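Side-chain contacts in tubulin-binding cofactor A (Leishmania major, PDB 4CQI), which probably captures and stabilises beta-tubulin in a quasi-native conformation at an early step of tubulin folding: residues A[29-34]-A[96-101]; A[54-59]-A[68-73]. One frame throughout, in Å; residues are numbered along the deposited sequence. Where two conformers were deposited one is given.

Interaction 1: residues A[29-34]-A[96-101]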
loop_
_atom_site.group_PDB
_atom_site.type_symbol
_atom_site.label_atom_id
_atom_site.label_comp_id
_atom_site.label_asym_id
_atom_site.label_seq_id
_atom_site.Cartn_x
_atom_site.Cartn_y
_atom_site.Cartn_z
ATOM N N ARG A 29 15.359 3.811 -7.160
ATOM C CA ARG A 29 15.155 2.407 -6.794
ATOM C C ARG A 29 14.512 2.262 -5.417
ATOM O O ARG A 29 13.545 1.503 -5.256
ATOM C CB ARG A 29 16.519 1.676 -6.871
ATOM C CG ARG A 29 16.484 0.164 -6.908
ATOM C CD ARG A 29 17.890 -0.389 -7.212
ATOM N NE ARG A 29 18.228 -0.321 -8.647
ATOM C CZ ARG A 29 19.220 0.387 -9.200
ATOM N NH1 ARG A 29 20.043 1.136 -8.457
ATOM N NH2 ARG A 29 19.405 0.345 -10.519
ATOM N N ILE A 30 15.030 2.989 -4.418
ATOM C CA ILE A 30 14.489 2.959 -3.071
ATOM C C ILE A 30 13.038 3.416 -3.068
ATOM O O ILE A 30 12.191 2.798 -2.408
ATOM C CB ILE A 30 15.300 3.853 -2.110
ATOM C CG1 ILE A 30 16.695 3.260 -1.853
ATOM C CG2 ILE A 30 14.558 4.061 -0.784
ATOM C CD1 ILE A 30 17.691 4.314 -1.372
ATOM N N LYS A 31 12.758 4.494 -3.778
ATOM C CA LYS A 31 11.378 5.008 -3.824
ATOM C C LYS A 31 10.416 4.019 -4.518
ATOM O O LYS A 31 9.295 3.824 -4.049
ATOM C CB LYS A 31 11.315 6.389 -4.453
ATOM C CG LYS A 31 12.055 7.484 -3.686
ATOM C CD LYS A 31 11.820 8.855 -4.347
ATOM C CE LYS A 31 12.585 9.952 -3.578
ATOM N NZ LYS A 31 12.103 10.157 -2.183
ATOM N N VAL A 32 10.874 3.363 -5.591
ATOM C CA VAL A 32 10.057 2.376 -6.298
ATOM C C VAL A 32 9.786 1.201 -5.370
ATOM O O VAL A 32 8.640 0.727 -5.292
ATOM C CB VAL A 32 10.713 1.932 -7.631
ATOM C CG1 VAL A 32 10.025 0.684 -8.211
ATOM C CG2 VAL A 32 10.674 3.100 -8.616
ATOM N N SER A 33 10.806 0.731 -4.663
ATOM C CA SER A 33 10.638 -0.394 -3.722
ATOM C C SER A 33 9.684 -0.019 -2.599
ATOM O O SER A 33 8.795 -0.821 -2.198
ATOM C CB SER A 33 11.983 -0.860 -3.153
ATOM O OG SER A 33 11.800 -1.828 -2.128
ATOM N N ALA A 34 9.828 1.194 -2.078
ATOM C CA ALA A 34 8.918 1.651 -1.036
ATOM C C ALA A 34 7.449 1.656 -1.502
ATOM O O ALA A 34 6.541 1.221 -0.749
ATOM C CB ALA A 34 9.360 3.031 -0.550
ATOM N N SER A 96 6.627 10.551 -8.153
ATOM C CA SER A 96 6.316 11.429 -9.247
ATOM C C SER A 96 7.078 12.777 -9.211
ATOM O O SER A 96 7.602 13.247 -10.248
ATOM C CB SER A 96 4.805 11.713 -9.256
ATOM O OG SER A 96 4.473 12.554 -10.348
ATOM N N ASP A 97 7.131 13.384 -8.038
ATOM C CA ASP A 97 7.947 14.597 -7.820
ATOM C C ASP A 97 9.423 14.324 -8.129
ATOM O O ASP A 97 10.048 15.122 -8.789
ATOM C CB ASP A 97 7.834 15.087 -6.377
ATOM C CG ASP A 97 6.497 15.802 -6.086
ATOM O OD1 ASP A 97 5.670 15.994 -7.004
ATOM O OD2 ASP A 97 6.287 16.135 -4.902
ATOM N N TYR A 98 9.977 13.219 -7.632
ATOM C CA TYR A 98 11.393 12.887 -7.841
ATOM C C TYR A 98 11.710 12.743 -9.323
ATOM O O TYR A 98 12.766 13.208 -9.794
ATOM C CB TYR A 98 11.802 11.604 -7.107
ATOM C CG TYR A 98 13.307 11.434 -7.033
ATOM C CD1 TYR A 98 14.069 12.282 -6.259
ATOM C CD2 TYR A 98 13.972 10.450 -7.769
ATOM C CE1 TYR A 98 15.426 12.183 -6.199
ATOM C CE2 TYR A 98 15.334 10.332 -7.711
ATOM C CZ TYR A 98 16.073 11.212 -6.931
ATOM O OH TYR A 98 17.450 11.114 -6.849
ATOM N N LEU A 99 10.802 12.097 -10.047
ATOM C CA LEU A 99 10.950 11.919 -11.489
ATOM C C LEU A 99 10.949 13.235 -12.253
ATOM O O LEU A 99 11.504 13.300 -13.351
ATOM C CB LEU A 99 9.906 10.960 -12.064
ATOM C CG LEU A 99 10.091 9.482 -11.685
ATOM C CD1 LEU A 99 8.824 8.704 -11.999
ATOM C CD2 LEU A 99 11.265 8.841 -12.472
ATOM N N GLU A 100 10.323 14.267 -11.697
ATOM C CA GLU A 100 10.426 15.601 -12.289
ATOM C C GLU A 100 11.727 16.325 -11.948
ATOM O O GLU A 100 12.093 17.251 -12.657
ATOM C CB GLU A 100 9.233 16.451 -11.869
ATOM C CG GLU A 100 7.935 15.890 -12.411
ATOM C CD GLU A 100 6.714 16.475 -11.740
ATOM O OE1 GLU A 100 6.837 17.551 -11.095
ATOM O OE2 GLU A 100 5.632 15.844 -11.857
ATOM N N LYS A 101 12.398 15.917 -10.879
ATOM C CA LYS A 101 13.646 16.561 -10.405
ATOM C C LYS A 101 14.848 15.687 -10.711
ATOM O O LYS A 101 15.049 15.361 -11.883
ATOM C CB LYS A 101 13.536 16.915 -8.921
ATOM C CG LYS A 101 12.353 17.829 -8.603
ATOM C CD LYS A 101 12.418 18.410 -7.188
ATOM C CE LYS A 101 11.268 19.388 -6.904
ATOM N NZ LYS A 101 11.370 20.036 -5.548
#
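Lys-31 reaches across from helix 23-62 to lie against Tyr-98, close to the C-terminal end of helix 67-100. The CA atoms of Lys-31 and Tyr-98 are the nearest across the two segments yet stand 8.8 Å apart, a gap that the side chains have to span. From CB the lysine leaves beside its own backbone N (chi1 -64°) and runs extended through CG, neither of these first two carbons coming within contact distance of the tyrosine. The touching begins at CD, which lies 3.9 Å from CB of Tyr-98. One carbon further, CE of Lys-31 meets the start of the ring at 3.8 Å from CG of Tyr-98, and it is equally near CD1. Its approach is oblique to the ring, and the two side chains cross at about a right angle; the contact is small, 86 Å² summed over both segments. A bend at the last torsion (chi4 -65°) then takes NZ away from the ring, and the ammonium forms a salt bridge with Asp-94, one turn earlier on the helix of Tyr-98. The tyrosine also packs against Asn-24 and Thr-27 of helix 23-62. The chemistry is thus divided along a single chain: apolar methylenes rest on the aromatic residue while the charge is paired with an acid, consistent with a contact at the bundle surface.

Interaction 2: residues A[54-59]-A[68-73]; sequences QRLDTL and PQQTKV
Near the closed end of an antiparallel helical hairpin, just before helix 23-62 turns back into helix 67-100, Leu-56 and Arg-55 receive the side chain of Gln-70. The local axes run at 172° to each other and approach to 9.4 Å, while the CA atoms of Leu-56 and Gln-70 come within 5.7 Å. With CG of Gln-70 trans to N (chi1 -172°), that carbon lies 3.5 Å from CA of Leu-56; the bend at chi2 then turns the amide toward Arg-55. There it crosses the arginine chain at about a right angle: NE2 of Gln-70 lies 3.7 Å from CG of Arg-55, a van der Waals contact with the aliphatic part of the arginine. The guanidinium and amide planes are 87° apart, which rules out a stack. Both polar ends instead converge on one acid, since OE1 of Glu-52 accepts a hydrogen bond from Gln-70 NE2 and forms a salt bridge with Arg-55 NH1; Glu-48 pairs with the same NH1. CD1 of Leu-56 touches both CB of Gln-70 and OG1 of Thr-71, 3.8 Å from each, and that hydroxyl is bonded to the carbonyl of Val-67. Contacts of Leu-56 with Val-67 and Val-74 extend the apolar seam. Leucine packing beside a buried, bonded glutamine here belongs to the long helical hairpin of the TBCA three-helix bundle.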
loop_
_atom_site.group_PDB
_atom_site.type_symbol
_atom_site.label_atom_id
_atom_site.label_comp_id
_atom_site.label_asym_id
_atom_site.label_seq_id
_atom_site.Cartn_x
_atom_site.Cartn_y
_atom_site.Cartn_z
ATOM N N GLN A 54 -15.123 -12.469 9.109
ATOM C CA GLN A 54 -15.344 -13.899 9.351
ATOM C C GLN A 54 -14.974 -14.288 10.788
ATOM O O GLN A 54 -15.675 -15.060 11.439
ATOM C CB GLN A 54 -14.483 -14.744 8.375
ATOM C CG GLN A 54 -14.836 -14.650 6.888
ATOM C CD GLN A 54 -13.666 -15.039 5.941
ATOM O OE1 GLN A 54 -12.641 -15.615 6.356
ATOM N NE2 GLN A 54 -13.823 -14.709 4.655
ATOM N N ARG A 55 -13.847 -13.769 11.260
ATOM C CA ARG A 55 -13.319 -14.056 12.585
ATOM C C ARG A 55 -14.305 -13.559 13.627
ATOM O O ARG A 55 -14.491 -14.210 14.662
ATOM C CB ARG A 55 -11.925 -13.426 12.750
ATOM C CG ARG A 55 -11.316 -13.543 14.145
ATOM C CD ARG A 55 -9.835 -13.179 14.125
ATOM N NE ARG A 55 -9.082 -13.971 13.135
ATOM C CZ ARG A 55 -8.340 -13.496 12.126
ATOM N NH1 ARG A 55 -8.158 -12.189 11.947
ATOM N NH2 ARG A 55 -7.744 -14.349 11.288
ATOM N N LEU A 56 -14.988 -12.452 13.320
ATOM C CA LEU A 56 -16.133 -11.946 14.120
ATOM C C LEU A 56 -17.265 -12.977 14.230
ATOM O O LEU A 56 -17.682 -13.318 15.340
ATOM C CB LEU A 56 -16.687 -10.634 13.523
ATOM C CG LEU A 56 -17.827 -9.887 14.242
ATOM C CD1 LEU A 56 -17.446 -9.589 15.689
ATOM C CD2 LEU A 56 -18.195 -8.597 13.509
ATOM N N ASP A 57 -17.771 -13.438 13.087
ATOM C CA ASP A 57 -18.824 -14.480 13.049
ATOM C C ASP A 57 -18.443 -15.773 13.779
ATOM O O ASP A 57 -19.227 -16.285 14.562
ATOM C CB ASP A 57 -19.207 -14.830 11.605
ATOM C CG ASP A 57 -19.757 -13.640 10.844
ATOM O OD1 ASP A 57 -20.066 -12.620 11.502
ATOM O OD2 ASP A 57 -19.872 -13.723 9.594
ATOM N N THR A 58 -17.239 -16.292 13.527
ATOM C CA THR A 58 -16.763 -17.491 14.223
ATOM C C THR A 58 -16.851 -17.288 15.740
ATOM O O THR A 58 -17.486 -18.085 16.439
ATOM C CB THR A 58 -15.295 -17.840 13.864
ATOM O OG1 THR A 58 -15.199 -18.227 12.489
ATOM C CG2 THR A 58 -14.749 -18.980 14.753
ATOM N N LEU A 59 -16.199 -16.234 16.238
ATOM C CA LEU A 59 -16.105 -15.956 17.677
ATOM C C LEU A 59 -17.477 -15.538 18.208
ATOM O O LEU A 59 -17.785 -15.700 19.400
ATOM C CB LEU A 59 -15.031 -14.890 17.963
ATOM C CG LEU A 59 -13.575 -15.295 17.586
ATOM C CD1 LEU A 59 -12.564 -14.174 17.860
ATOM C CD2 LEU A 59 -13.122 -16.584 18.280
ATOM N N PRO A 68 -17.221 -8.181 21.362
ATOM C CA PRO A 68 -16.908 -6.759 21.556
ATOM C C PRO A 68 -15.480 -6.390 21.181
ATOM O O PRO A 68 -15.247 -5.331 20.574
ATOM C CB PRO A 68 -17.107 -6.541 23.072
ATOM C CG PRO A 68 -17.223 -7.906 23.671
ATOM C CD PRO A 68 -17.809 -8.761 22.587
ATOM N N GLN A 69 -14.536 -7.237 21.571
ATOM C CA GLN A 69 -13.159 -7.022 21.214
ATOM C C GLN A 69 -13.005 -7.128 19.676
ATOM O O GLN A 69 -12.291 -6.324 19.082
ATOM C CB GLN A 69 -12.234 -8.003 21.949
ATOM C CG GLN A 69 -10.761 -7.948 21.543
ATOM C CD GLN A 69 -10.115 -6.567 21.646
ATOM O OE1 GLN A 69 -10.603 -5.681 22.350
ATOM N NE2 GLN A 69 -8.993 -6.389 20.946
ATOM N N GLN A 70 -13.698 -8.079 19.052
ATOM C CA GLN A 70 -13.555 -8.283 17.597
ATOM C C GLN A 70 -14.342 -7.266 16.782
ATOM O O GLN A 70 -13.967 -6.965 15.639
ATOM C CB GLN A 70 -13.930 -9.714 17.199
ATOM C CG GLN A 70 -13.637 -10.093 15.741
ATOM C CD GLN A 70 -12.171 -9.963 15.328
ATOM O OE1 GLN A 70 -11.240 -9.947 16.163
ATOM N NE2 GLN A 70 -11.953 -9.889 14.010
ATOM N N THR A 71 -15.436 -6.746 17.344
ATOM C CA THR A 71 -16.159 -5.648 16.719
ATOM C C THR A 71 -15.226 -4.435 16.530
ATOM O O THR A 71 -15.202 -3.811 15.445
ATOM C CB THR A 71 -17.418 -5.252 17.524
ATOM O OG1 THR A 71 -18.355 -6.316 17.437
ATOM C CG2 THR A 71 -18.076 -3.998 16.932
ATOM N N LYS A 72 -14.482 -4.117 17.575
ATOM C CA LYS A 72 -13.514 -3.018 17.561
ATOM C C LYS A 72 -12.348 -3.278 16.578
ATOM O O LYS A 72 -11.915 -2.371 15.860
ATOM C CB LYS A 72 -12.985 -2.762 18.984
ATOM C CG LYS A 72 -14.018 -2.048 19.882
ATOM C CD LYS A 72 -13.846 -2.321 21.379
ATOM C CE LYS A 72 -15.053 -1.812 22.180
ATOM N NZ LYS A 72 -15.157 -2.404 23.552
ATOM N N VAL A 73 -11.870 -4.527 16.517
ATOM C CA VAL A 73 -10.805 -4.897 15.561
ATOM C C VAL A 73 -11.293 -4.797 14.101
ATOM O O VAL A 73 -10.531 -4.339 13.247
ATOM C CB VAL A 73 -10.281 -6.301 15.860
ATOM C CG1 VAL A 73 -9.357 -6.837 14.770
ATOM C CG2 VAL A 73 -9.604 -6.345 17.225
#

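How the interactions relate
Both contacts join helix 23-62 to helix 67-100, but at far ends of the hairpin: their centres are 39 Å apart, on opposite sides of the chain's centre, and their nearest atoms are about 23 Å apart. Interaction 2 is nested in sequence inside the span closed by interaction 1. Near the turn it buries 225 Å² and includes one buried residue, with backbone and side chain in direct apposition; interaction 1 is a surface contact of two long side chains, where helix 109-125 also packs alongside through Val-32 and Leu-99. Aromatic-aliphatic touching in one contrasts with leucine and amide packing in the other, although in each, acids outside the segments pair with the basic side chain, and in interaction 2 also with the glutamine amide.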